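Local coordinates for GlcNAc-alpha-1,4-Gal-releasing endo-beta-galactosidase (Clostridium perfringens, PDB 1UPS), which probably hydrolyses O-glycosidic bonds in sugar chains, acting as an endo-beta-galactosidase that releases GlcNAc-alpha-1,4-Gal, at residues L32-E37 with E46-Y51; F131-K136 with D272-W277; W148-M153 with I169-T174. One frame throughout, in Å; residues are numbered along the deposited sequence. Where two conformers were deposited one is given.

Interaction 1: L32-E37 with E46-Y51; sequences LDFSDE and EKWTDY. With CA (calcium ion), chain C.
Phe34, Ser35 and Asp36 at the end of strand 30-36 meet two residues of the following loop, Lys47 and Trp48. The tight part is the buried meeting of Asp36, Trp48 and Phe34. Trp48 NE1 donates to Asp36 OD1 at 2.9 Å, with a bent N-H...O angle of 137°, while Trp48 CZ2 rests at the edge of the Phe34 ring, 3.9 Å from Phe34 CZ. The oxygen lies near the indole plane, but the hydrogen reaches it on the anti side of the carboxylate and somewhat out of the carboxylate plane. The other oxygen, OD2, accepts from the backbone N of Phe38, so each end of this buried carboxylate has a donor and its rotation is fixed. The two aromatic planes stand 79° apart with centroids 6.0 Å from each other, an oblique pairing.

On the looser side, Lys47 and Ser35 are partly exposed. The lysine chain runs extended beyond CG, passing CD 3.8 Å from Phe34 CE2, and this reach brings NZ to the backbone oxygen of Ser35 at 2.7 Å, almost in line with its carbonyl bond. Any cation-pi attraction from NZ to the Phe34 ring is weak at 5.7 Å. Asp36 OD1 lies 4.9 Å from Lys47 NZ, too far for contact, although the opposite charges may still favour the arrangement.

Just past the strand, Glu37 O binds the calcium ion at 2.3 Å, and Glu37 OE2 accepts a hydrogen bond from a calcium-bound water. A classic beta bulge sets Asp33 and Phe34 together opposite Val276 of strand 267-279. Trp48 touches Met274 of that strand and also reaches Ile98 and Leu250 of strands 94-99 and 246-254, thereby touching both sheets.

Interaction 2: F131-K136 with D272-W277; sequences FEIRAK and DYMRVW. With CA (calcium ion), chain C.
Strands 131-136 and 272-277 run antiparallel, their axes 4.8 Å apart at closest approach and 167° between directions, with paired backbone bonds joining Glu132 and Arg275 and a further one from Asp272 N to Arg134 O. On the face bearing Phe131, Ile133, Met274 and Val276, Val276 CG1 sits 3.7 Å from the Phe131 ring centroid, a CH-pi contact over one face, and CG2 touches ring atom CD2. This face packs on Trp148 and Met150 of strand 145-152, the sheet-on-sheet core expected of the beta-sandwich jelly roll of glycoside hydrolase family 16.

The opposite face is polar and aromatic. Tyr273 CG stands between its backbone N and carbonyl carbon (chi1 64°), which lays the ring across the neighbouring strand beneath Arg134 CB, 3.9 Å from the ring centroid. The Arg275 guanidinium covers the other face of that ring and forms a salt bridge with Glu37. At the ring's edge, Tyr273 OH donates to the anti lone pair of Glu132 OE1 at 2.7 Å; Asn23 ND2 is also bonded to this oxygen. Trp277 CZ3 flanks Glu132 CB at 3.7 Å. Asp272 divides its carboxylate: OD1 takes the salt bridge from Arg134 NH1 at 2.8 Å, coming from above the carboxylate plane, while OD2 binds the calcium ion at 2.4 Å alongside Asp272 O.

Interaction 3: W148-M153 with I169-T174; sequences WWMVGM and IDILET
Ile171 wedges against Trp148, and its side chain can be followed atom by atom. CB lies 3.5 Å from Trp148 O and also nears ring atom CE3. From there the chain forks: CG2 meets Trp148 CZ3 at 3.5 Å, while CG1, anti to the carbonyl carbon (chi1 -53°), carries CD1 over the indole. CD1 ends 3.7 Å from the centroid of the six-membered ring, 20° off its normal, a CH-pi contact near the ring centre; Met150 SD touches the same methyl at 3.8 Å.

An extra residue is inserted here: Ile171 and Leu172 together oppose Trp148 in a classic beta bulge. Trp148 O accepts from Leu172 N at 3.0 Å and, weakly, from Ile171 N. Regular pairing returns at Trp149 with Asp170 and continues through two backbone bonds between Met150 and Ile169. On the other side of the strands, Asp170 OD1 lies 3.4 Å from Trp149 CB, and Trp149 NE1 bonds to Asn251 OD1.

With Glu168 in front, this run reads Glu-Ile-Asp-Ile-Leu-Glu, matching the bulged ExDxxE signature of glycoside hydrolase family 16. In relatives that signature carries the catalytic carboxylates, so the bulged strand probably borders the active-site cleft here too.

Starting from the N terminus, interaction 1 comes first and closes a short loop in which only eight residues separate its segments. It is complete before interaction 2 opens at residue 131. Interaction 2 closes a much longer excursion of 135 residues, and interaction 3, with 15 residues between its segments, is nested inside it; none of the three cross. Strand 30-36 of interaction 1 lies beside strand 267-279 of interaction 2 in one sheet, and the two contacts meet at the calcium ion, bound by Glu37 and Asp272. Interactions 2 and 3 belong to different sheets and touch face to face, Ile133 CG1 lying 3.6 Å from Trp148 CE3. Interactions 1 and 3 remain about 7 Å apart at their nearest atoms.

Interaction 1: L32-E37 with E46-Y51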
loop_
_atom_site.group_PDB
_atom_site.type_symbol
_atom_site.label_atom_id
_atom_site.label_comp_id
_atom_site.label_asym_id
_atom_site.label_seq_id
_atom_site.Cartn_x
_atom_site.Cartn_y
_atom_site.Cartn_z
ATOM N N LEU A 32 19.424 -3.806 -7.665
ATOM C CA LEU A 32 18.393 -4.797 -7.970
ATOM C C LEU A 32 18.646 -6.086 -7.173
ATOM O O LEU A 32 19.741 -6.653 -7.243
ATOM C CB LEU A 32 18.355 -5.081 -9.478
ATOM C CG LEU A 32 17.257 -6.041 -9.939
ATOM C CD1 LEU A 32 15.875 -5.381 -9.848
ATOM C CD2 LEU A 32 17.547 -6.531 -11.363
ATOM N N ASP A 33 17.646 -6.521 -6.400
ATOM C CA ASP A 33 17.778 -7.687 -5.516
ATOM C C ASP A 33 17.072 -8.926 -6.048
ATOM O O ASP A 33 17.480 -10.050 -5.728
ATOM C CB ASP A 33 17.234 -7.345 -4.118
ATOM C CG ASP A 33 17.695 -8.300 -3.042
ATOM O OD1 ASP A 33 18.927 -8.498 -2.854
ATOM O OD2 ASP A 33 16.876 -8.884 -2.295
ATOM N N PHE A 34 16.010 -8.707 -6.829
ATOM C CA PHE A 34 15.177 -9.772 -7.405
ATOM C C PHE A 34 14.526 -9.264 -8.670
ATOM O O PHE A 34 14.067 -8.118 -8.728
ATOM C CB PHE A 34 14.068 -10.209 -6.438
ATOM C CG PHE A 34 13.117 -11.264 -7.016
ATOM C CD1 PHE A 34 11.921 -10.888 -7.621
ATOM C CD2 PHE A 34 13.444 -12.616 -6.961
ATOM C CE1 PHE A 34 11.046 -11.862 -8.160
ATOM C CE2 PHE A 34 12.588 -13.599 -7.478
ATOM C CZ PHE A 34 11.382 -13.225 -8.074
ATOM N N SER A 35 14.473 -10.116 -9.688
ATOM C CA SER A 35 13.627 -9.810 -10.823
ATOM C C SER A 35 13.141 -11.060 -11.527
ATOM O O SER A 35 13.826 -12.093 -11.547
ATOM C CB SER A 35 14.339 -8.898 -11.816
ATOM O OG SER A 35 15.422 -9.575 -12.394
ATOM N N ASP A 36 11.937 -10.956 -12.077
ATOM C CA ASP A 36 11.470 -11.899 -13.058
ATOM C C ASP A 36 10.853 -11.090 -14.182
ATOM O O ASP A 36 9.865 -10.377 -13.979
ATOM C CB ASP A 36 10.463 -12.889 -12.456
ATOM C CG ASP A 36 10.285 -14.107 -13.325
ATOM O OD1 ASP A 36 9.994 -15.212 -12.799
ATOM O OD2 ASP A 36 10.456 -14.037 -14.560
ATOM N N GLU A 37 11.457 -11.185 -15.371
ATOM C CA GLU A 37 10.957 -10.481 -16.550
ATOM C C GLU A 37 9.860 -11.264 -17.283
ATOM O O GLU A 37 9.314 -10.797 -18.291
ATOM C CB GLU A 37 12.131 -10.113 -17.484
ATOM C CG GLU A 37 13.221 -9.283 -16.783
ATOM C CD GLU A 37 12.744 -7.900 -16.358
ATOM O OE1 GLU A 37 13.118 -7.462 -15.249
ATOM O OE2 GLU A 37 11.983 -7.256 -17.121
ATOM N N GLU A 46 13.210 -21.852 -9.823
ATOM C CA GLU A 46 14.112 -21.395 -8.777
ATOM C C GLU A 46 13.518 -20.186 -8.050
ATOM O O GLU A 46 13.988 -19.817 -6.970
ATOM C CB GLU A 46 15.508 -21.074 -9.350
ATOM C CG GLU A 46 16.326 -22.307 -9.748
ATOM C CD GLU A 46 16.517 -23.308 -8.614
ATOM O OE1 GLU A 46 16.311 -24.522 -8.849
ATOM O OE2 GLU A 46 16.884 -22.895 -7.486
ATOM N N LYS A 47 12.476 -19.581 -8.623
ATOM C CA LYS A 47 11.857 -18.376 -8.036
ATOM C C LYS A 47 10.427 -18.608 -7.545
ATOM O O LYS A 47 9.998 -18.000 -6.550
ATOM C CB LYS A 47 11.854 -17.235 -9.064
ATOM C CG LYS A 47 13.242 -16.807 -9.504
ATOM C CD LYS A 47 13.231 -15.709 -10.559
ATOM C CE LYS A 47 14.698 -15.279 -10.854
ATOM N NZ LYS A 47 14.836 -14.482 -12.096
ATOM N N TRP A 48 9.693 -19.468 -8.257
ATOM C CA TRP A 48 8.247 -19.644 -8.042
ATOM C C TRP A 48 7.825 -21.103 -7.954
ATOM O O TRP A 48 8.394 -21.980 -8.636
ATOM C CB TRP A 48 7.443 -19.015 -9.202
ATOM C CG TRP A 48 7.768 -17.582 -9.447
ATOM C CD1 TRP A 48 8.587 -17.082 -10.426
ATOM C CD2 TRP A 48 7.308 -16.457 -8.691
ATOM N NE1 TRP A 48 8.648 -15.709 -10.333
ATOM C CE2 TRP A 48 7.894 -15.300 -9.264
ATOM C CE3 TRP A 48 6.461 -16.306 -7.575
ATOM C CZ2 TRP A 48 7.643 -14.006 -8.783
ATOM C CZ3 TRP A 48 6.213 -15.015 -7.085
ATOM C CH2 TRP A 48 6.818 -13.881 -7.687
ATOM N N THR A 49 6.791 -21.342 -7.151
ATOM C CA THR A 49 5.990 -22.544 -7.289
ATOM C C THR A 49 4.615 -22.198 -7.882
ATOM O O THR A 49 4.109 -21.092 -7.675
ATOM C CB THR A 49 5.901 -23.314 -5.949
ATOM O OG1 THR A 49 5.232 -24.565 -6.174
ATOM C CG2 THR A 49 5.039 -22.581 -4.884
ATOM N N ASP A 50 4.036 -23.122 -8.647
ATOM C CA ASP A 50 2.741 -22.872 -9.295
ATOM C C ASP A 50 1.581 -23.582 -8.585
ATOM O O ASP A 50 0.649 -24.096 -9.205
ATOM C CB ASP A 50 2.793 -23.156 -10.807
ATOM C CG ASP A 50 3.310 -24.543 -11.140
ATOM O OD1 ASP A 50 3.374 -24.863 -12.361
ATOM O OD2 ASP A 50 3.690 -25.362 -10.276
ATOM N N TYR A 51 1.640 -23.573 -7.260
ATOM C CA TYR A 51 0.546 -24.063 -6.439
ATOM C C TYR A 51 0.147 -22.990 -5.436
ATOM O O TYR A 51 1.020 -22.283 -4.887
ATOM C CB TYR A 51 0.982 -25.307 -5.672
ATOM C CG TYR A 51 1.194 -26.534 -6.533
ATOM C CD1 TYR A 51 2.398 -26.728 -7.216
ATOM C CD2 TYR A 51 0.208 -27.512 -6.636
ATOM C CE1 TYR A 51 2.599 -27.859 -8.014
ATOM C CE2 TYR A 51 0.400 -28.657 -7.424
ATOM C CZ TYR A 51 1.600 -28.819 -8.101
ATOM O OH TYR A 51 1.809 -29.947 -8.861
HETATM CA CA CA C . 8.396 -9.077 -19.567
HETATM O O HOH W 1 10.103 -7.513 -19.012
HETATM O O HOH W 2 8.654 -7.972 -21.777
#

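Interaction 2: F131-K136 with D272-W277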
loop_
_atom_site.group_PDB
_atom_site.type_symbol
_atom_site.label_atom_id
_atom_site.label_comp_id
_atom_site.label_asym_id
_atom_site.label_seq_id
_atom_site.Cartn_x
_atom_site.Cartn_y
_atom_site.Cartn_z
ATOM N N PHE A 131 9.312 -2.556 -4.253
ATOM C CA PHE A 131 8.740 -3.696 -4.979
ATOM C C PHE A 131 7.887 -3.182 -6.119
ATOM O O PHE A 131 7.117 -2.254 -5.906
ATOM C CB PHE A 131 7.825 -4.462 -4.020
ATOM C CG PHE A 131 8.556 -5.093 -2.862
ATOM C CD1 PHE A 131 9.036 -4.319 -1.803
ATOM C CD2 PHE A 131 8.787 -6.472 -2.850
ATOM C CE1 PHE A 131 9.740 -4.923 -0.735
ATOM C CE2 PHE A 131 9.478 -7.083 -1.802
ATOM C CZ PHE A 131 9.954 -6.319 -0.738
ATOM N N GLU A 132 7.999 -3.767 -7.315
ATOM C CA GLU A 132 7.288 -3.189 -8.457
ATOM C C GLU A 132 6.822 -4.255 -9.428
ATOM O O GLU A 132 7.566 -5.212 -9.701
ATOM C CB GLU A 132 8.221 -2.195 -9.176
ATOM C CG GLU A 132 7.634 -1.505 -10.411
ATOM C CD GLU A 132 8.588 -0.450 -10.965
ATOM O OE1 GLU A 132 9.000 -0.567 -12.154
ATOM O OE2 GLU A 132 8.938 0.501 -10.217
ATOM N N ILE A 133 5.596 -4.112 -9.936
ATOM C CA ILE A 133 5.177 -4.884 -11.103
ATOM C C ILE A 133 4.662 -3.939 -12.180
ATOM O O ILE A 133 4.284 -2.785 -11.896
ATOM C CB ILE A 133 4.103 -5.957 -10.765
ATOM C CG1 ILE A 133 2.739 -5.297 -10.423
ATOM C CG2 ILE A 133 4.646 -6.932 -9.672
ATOM C CD1 ILE A 133 1.531 -6.324 -10.251
ATOM N N ARG A 134 4.654 -4.433 -13.415
ATOM C CA ARG A 134 3.996 -3.733 -14.495
ATOM C C ARG A 134 2.965 -4.719 -15.011
ATOM O O ARG A 134 3.303 -5.856 -15.329
ATOM C CB ARG A 134 5.011 -3.360 -15.585
ATOM C CG ARG A 134 4.404 -2.660 -16.790
ATOM C CD ARG A 134 5.495 -2.003 -17.671
ATOM N NE ARG A 134 4.960 -1.264 -18.813
ATOM C CZ ARG A 134 4.765 -1.780 -20.029
ATOM N NH1 ARG A 134 5.031 -3.056 -20.263
ATOM N NH2 ARG A 134 4.301 -1.015 -21.026
ATOM N N ALA A 135 1.696 -4.315 -15.031
ATOM C CA ALA A 135 0.626 -5.281 -15.252
ATOM C C ALA A 135 -0.544 -4.658 -15.989
ATOM O O ALA A 135 -0.769 -3.455 -15.887
ATOM C CB ALA A 135 0.139 -5.866 -13.866
ATOM N N LYS A 136 -1.291 -5.496 -16.715
ATOM C CA LYS A 136 -2.542 -5.131 -17.364
ATOM C C LYS A 136 -3.611 -6.051 -16.768
ATOM O O LYS A 136 -3.479 -7.287 -16.820
ATOM C CB LYS A 136 -2.435 -5.327 -18.876
ATOM C CG LYS A 136 -3.761 -5.138 -19.614
ATOM C CD LYS A 136 -3.585 -4.884 -21.099
ATOM C CE LYS A 136 -3.015 -6.046 -21.878
ATOM N NZ LYS A 136 -2.686 -5.549 -23.286
ATOM N N ASP A 272 3.994 -8.114 -16.795
ATOM C CA ASP A 272 5.180 -7.943 -17.643
ATOM C C ASP A 272 6.463 -8.286 -16.890
ATOM O O ASP A 272 7.364 -8.950 -17.432
ATOM C CB ASP A 272 5.209 -6.504 -18.192
ATOM C CG ASP A 272 6.419 -6.222 -19.070
ATOM O OD1 ASP A 272 6.767 -5.021 -19.178
ATOM O OD2 ASP A 272 7.054 -7.115 -19.680
ATOM N N TYR A 273 6.558 -7.838 -15.639
ATOM C CA TYR A 273 7.728 -8.100 -14.814
ATOM C C TYR A 273 7.412 -7.856 -13.351
ATOM O O TYR A 273 6.430 -7.171 -13.027
ATOM C CB TYR A 273 8.942 -7.227 -15.212
ATOM C CG TYR A 273 8.786 -5.709 -15.034
ATOM C CD1 TYR A 273 8.866 -5.108 -13.762
ATOM C CD2 TYR A 273 8.658 -4.868 -16.151
ATOM C CE1 TYR A 273 8.733 -3.731 -13.604
ATOM C CE2 TYR A 273 8.550 -3.478 -16.001
ATOM C CZ TYR A 273 8.596 -2.923 -14.741
ATOM O OH TYR A 273 8.486 -1.561 -14.611
ATOM N N MET A 274 8.247 -8.431 -12.488
ATOM C CA MET A 274 8.313 -8.086 -11.069
ATOM C C MET A 274 9.776 -7.803 -10.732
ATOM O O MET A 274 10.659 -8.581 -11.092
ATOM C CB MET A 274 7.802 -9.236 -10.188
ATOM C CG MET A 274 7.955 -8.950 -8.681
ATOM S SD MET A 274 7.440 -10.372 -7.682
ATOM C CE MET A 274 8.297 -10.033 -6.144
ATOM N N ARG A 275 10.027 -6.687 -10.054
ATOM C CA ARG A 275 11.382 -6.310 -9.667
ATOM C C ARG A 275 11.367 -5.839 -8.225
ATOM O O ARG A 275 10.404 -5.202 -7.772
ATOM C CB ARG A 275 11.907 -5.186 -10.579
ATOM C CG ARG A 275 12.069 -5.615 -12.048
ATOM C CD ARG A 275 12.556 -4.504 -12.981
ATOM N NE ARG A 275 12.390 -4.878 -14.385
ATOM C CZ ARG A 275 12.220 -4.009 -15.381
ATOM N NH1 ARG A 275 12.219 -2.694 -15.145
ATOM N NH2 ARG A 275 12.070 -4.454 -16.630
ATOM N N VAL A 276 12.435 -6.155 -7.502
ATOM C CA VAL A 276 12.610 -5.636 -6.146
ATOM C C VAL A 276 14.006 -5.049 -6.007
ATOM O O VAL A 276 15.007 -5.719 -6.315
ATOM C CB VAL A 276 12.440 -6.735 -5.075
ATOM C CG1 VAL A 276 12.466 -6.117 -3.683
ATOM C CG2 VAL A 276 11.113 -7.532 -5.291
ATOM N N TRP A 277 14.071 -3.801 -5.546
ATOM C CA TRP A 277 15.348 -3.132 -5.342
ATOM C C TRP A 277 15.575 -2.842 -3.859
ATOM O O TRP A 277 14.622 -2.725 -3.077
ATOM C CB TRP A 277 15.374 -1.797 -6.087
ATOM C CG TRP A 277 15.322 -1.824 -7.588
ATOM C CD1 TRP A 277 16.397 -1.804 -8.450
ATOM C CD2 TRP A 277 14.155 -1.729 -8.408
ATOM N NE1 TRP A 277 15.960 -1.742 -9.752
ATOM C CE2 TRP A 277 14.587 -1.703 -9.759
ATOM C CE3 TRP A 277 12.778 -1.683 -8.144
ATOM C CZ2 TRP A 277 13.688 -1.633 -10.841
ATOM C CZ3 TRP A 277 11.886 -1.624 -9.217
ATOM C CH2 TRP A 277 12.348 -1.586 -10.552
HETATM CA CA CA C . 8.396 -9.077 -19.567
HETATM O O HOH W 2 8.654 -7.972 -21.777
HETATM O O HOH W 1 10.103 -7.513 -19.012
#

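Interaction 3: W148-M153 with I169-T174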
loop_
_atom_site.group_PDB
_atom_site.type_symbol
_atom_site.label_atom_id
_atom_site.label_comp_id
_atom_site.label_asym_id
_atom_site.label_seq_id
_atom_site.Cartn_x
_atom_site.Cartn_y
_atom_site.Cartn_z
ATOM N N TRP A 148 -1.771 -9.081 -6.083
ATOM C CA TRP A 148 -0.342 -9.148 -5.829
ATOM C C TRP A 148 -0.249 -8.864 -4.347
ATOM O O TRP A 148 -0.664 -7.785 -3.885
ATOM C CB TRP A 148 0.385 -8.064 -6.608
ATOM C CG TRP A 148 1.852 -7.905 -6.257
ATOM C CD1 TRP A 148 2.717 -8.856 -5.762
ATOM C CD2 TRP A 148 2.620 -6.711 -6.416
ATOM N NE1 TRP A 148 3.968 -8.296 -5.569
ATOM C CE2 TRP A 148 3.941 -6.992 -5.992
ATOM C CE3 TRP A 148 2.322 -5.424 -6.867
ATOM C CZ2 TRP A 148 4.957 -6.018 -5.989
ATOM C CZ3 TRP A 148 3.333 -4.455 -6.876
ATOM C CH2 TRP A 148 4.630 -4.759 -6.429
ATOM N N TRP A 149 0.218 -9.844 -3.580
ATOM C CA TRP A 149 0.215 -9.679 -2.130
ATOM C C TRP A 149 1.389 -10.384 -1.465
ATOM O O TRP A 149 2.052 -11.228 -2.071
ATOM C CB TRP A 149 -1.121 -10.152 -1.504
ATOM C CG TRP A 149 -1.678 -11.505 -1.946
ATOM C CD1 TRP A 149 -1.998 -11.913 -3.226
ATOM C CD2 TRP A 149 -2.089 -12.577 -1.072
ATOM N NE1 TRP A 149 -2.550 -13.179 -3.189
ATOM C CE2 TRP A 149 -2.625 -13.603 -1.881
ATOM C CE3 TRP A 149 -2.039 -12.768 0.326
ATOM C CZ2 TRP A 149 -3.106 -14.824 -1.351
ATOM C CZ3 TRP A 149 -2.529 -13.990 0.858
ATOM C CH2 TRP A 149 -3.052 -14.994 0.008
ATOM N N MET A 150 1.642 -10.020 -0.210
ATOM C CA MET A 150 2.776 -10.556 0.530
ATOM C C MET A 150 2.285 -10.987 1.895
ATOM O O MET A 150 1.364 -10.389 2.435
ATOM C CB MET A 150 3.885 -9.501 0.659
ATOM C CG MET A 150 4.409 -9.048 -0.735
ATOM S SD MET A 150 5.715 -7.788 -0.622
ATOM C CE MET A 150 7.008 -8.822 0.075
ATOM N N VAL A 151 2.890 -12.059 2.409
ATOM C CA VAL A 151 2.529 -12.602 3.711
ATOM C C VAL A 151 3.792 -12.876 4.511
ATOM O O VAL A 151 4.824 -13.233 3.943
ATOM C CB VAL A 151 1.679 -13.906 3.585
ATOM C CG1 VAL A 151 0.303 -13.596 2.977
ATOM C CG2 VAL A 151 2.402 -15.001 2.750
ATOM N N GLY A 152 3.709 -12.699 5.826
ATOM C CA GLY A 152 4.812 -13.031 6.704
ATOM C C GLY A 152 5.176 -14.499 6.579
ATOM O O GLY A 152 4.310 -15.367 6.367
ATOM N N MET A 153 6.468 -14.787 6.710
ATOM C CA MET A 153 6.938 -16.162 6.572
ATOM C C MET A 153 6.886 -16.941 7.872
ATOM O O MET A 153 7.294 -18.112 7.906
ATOM C CB MET A 153 8.358 -16.187 5.982
ATOM C CG MET A 153 8.395 -15.782 4.495
ATOM S SD MET A 153 7.429 -16.834 3.366
ATOM C CE MET A 153 7.954 -18.329 3.647
ATOM N N ILE A 169 0.001 -7.943 3.308
ATOM C CA ILE A 169 -0.127 -6.688 2.553
ATOM C C ILE A 169 -0.679 -7.026 1.186
ATOM O O ILE A 169 -0.031 -7.732 0.413
ATOM C CB ILE A 169 1.226 -5.934 2.394
ATOM C CG1 ILE A 169 1.880 -5.651 3.753
ATOM C CG2 ILE A 169 1.028 -4.622 1.574
ATOM C CD1 ILE A 169 3.368 -5.236 3.621
ATOM N N ASP A 170 -1.891 -6.545 0.891
ATOM C CA ASP A 170 -2.453 -6.750 -0.436
ATOM C C ASP A 170 -2.069 -5.530 -1.265
ATOM O O ASP A 170 -2.729 -4.501 -1.188
ATOM C CB ASP A 170 -3.967 -6.912 -0.339
ATOM C CG ASP A 170 -4.347 -8.045 0.581
ATOM O OD1 ASP A 170 -3.779 -9.156 0.407
ATOM O OD2 ASP A 170 -5.144 -7.891 1.523
ATOM N N ILE A 171 -0.957 -5.622 -1.989
ATOM C CA ILE A 171 -0.433 -4.461 -2.736
ATOM C C ILE A 171 -1.384 -4.109 -3.863
ATOM O O ILE A 171 -1.564 -2.934 -4.180
ATOM C CB ILE A 171 0.992 -4.730 -3.295
ATOM C CG1 ILE A 171 1.938 -5.209 -2.178
ATOM C CG2 ILE A 171 1.574 -3.473 -3.967
ATOM C CD1 ILE A 171 3.214 -5.877 -2.741
ATOM N N LEU A 172 -1.986 -5.134 -4.456
ATOM C CA LEU A 172 -3.039 -4.935 -5.433
ATOM C C LEU A 172 -4.067 -6.042 -5.227
ATOM O O LEU A 172 -3.711 -7.209 -5.086
ATOM C CB LEU A 172 -2.454 -4.996 -6.858
ATOM C CG LEU A 172 -3.450 -4.717 -7.991
ATOM C CD1 LEU A 172 -2.750 -3.971 -9.150
ATOM C CD2 LEU A 172 -4.024 -6.031 -8.536
ATOM N N GLU A 173 -5.343 -5.667 -5.195
ATOM C CA GLU A 173 -6.421 -6.619 -4.994
ATOM C C GLU A 173 -7.626 -6.229 -5.850
ATOM O O GLU A 173 -8.765 -6.625 -5.568
ATOM C CB GLU A 173 -6.781 -6.671 -3.481
ATOM C CG GLU A 173 -7.564 -7.912 -3.116
ATOM C CD GLU A 173 -8.014 -7.942 -1.651
ATOM O OE1 GLU A 173 -7.939 -9.036 -1.075
ATOM O OE2 GLU A 173 -8.501 -6.917 -1.107
ATOM N N THR A 174 -7.354 -5.474 -6.920
ATOM C CA THR A 174 -8.388 -4.822 -7.732
ATOM C C THR A 174 -9.448 -5.783 -8.291
ATOM O O THR A 174 -9.118 -6.802 -8.906
ATOM C CB THR A 174 -7.709 -4.041 -8.853
ATOM O OG1 THR A 174 -6.766 -3.118 -8.249
ATOM C CG2 THR A 174 -8.734 -3.155 -9.594
#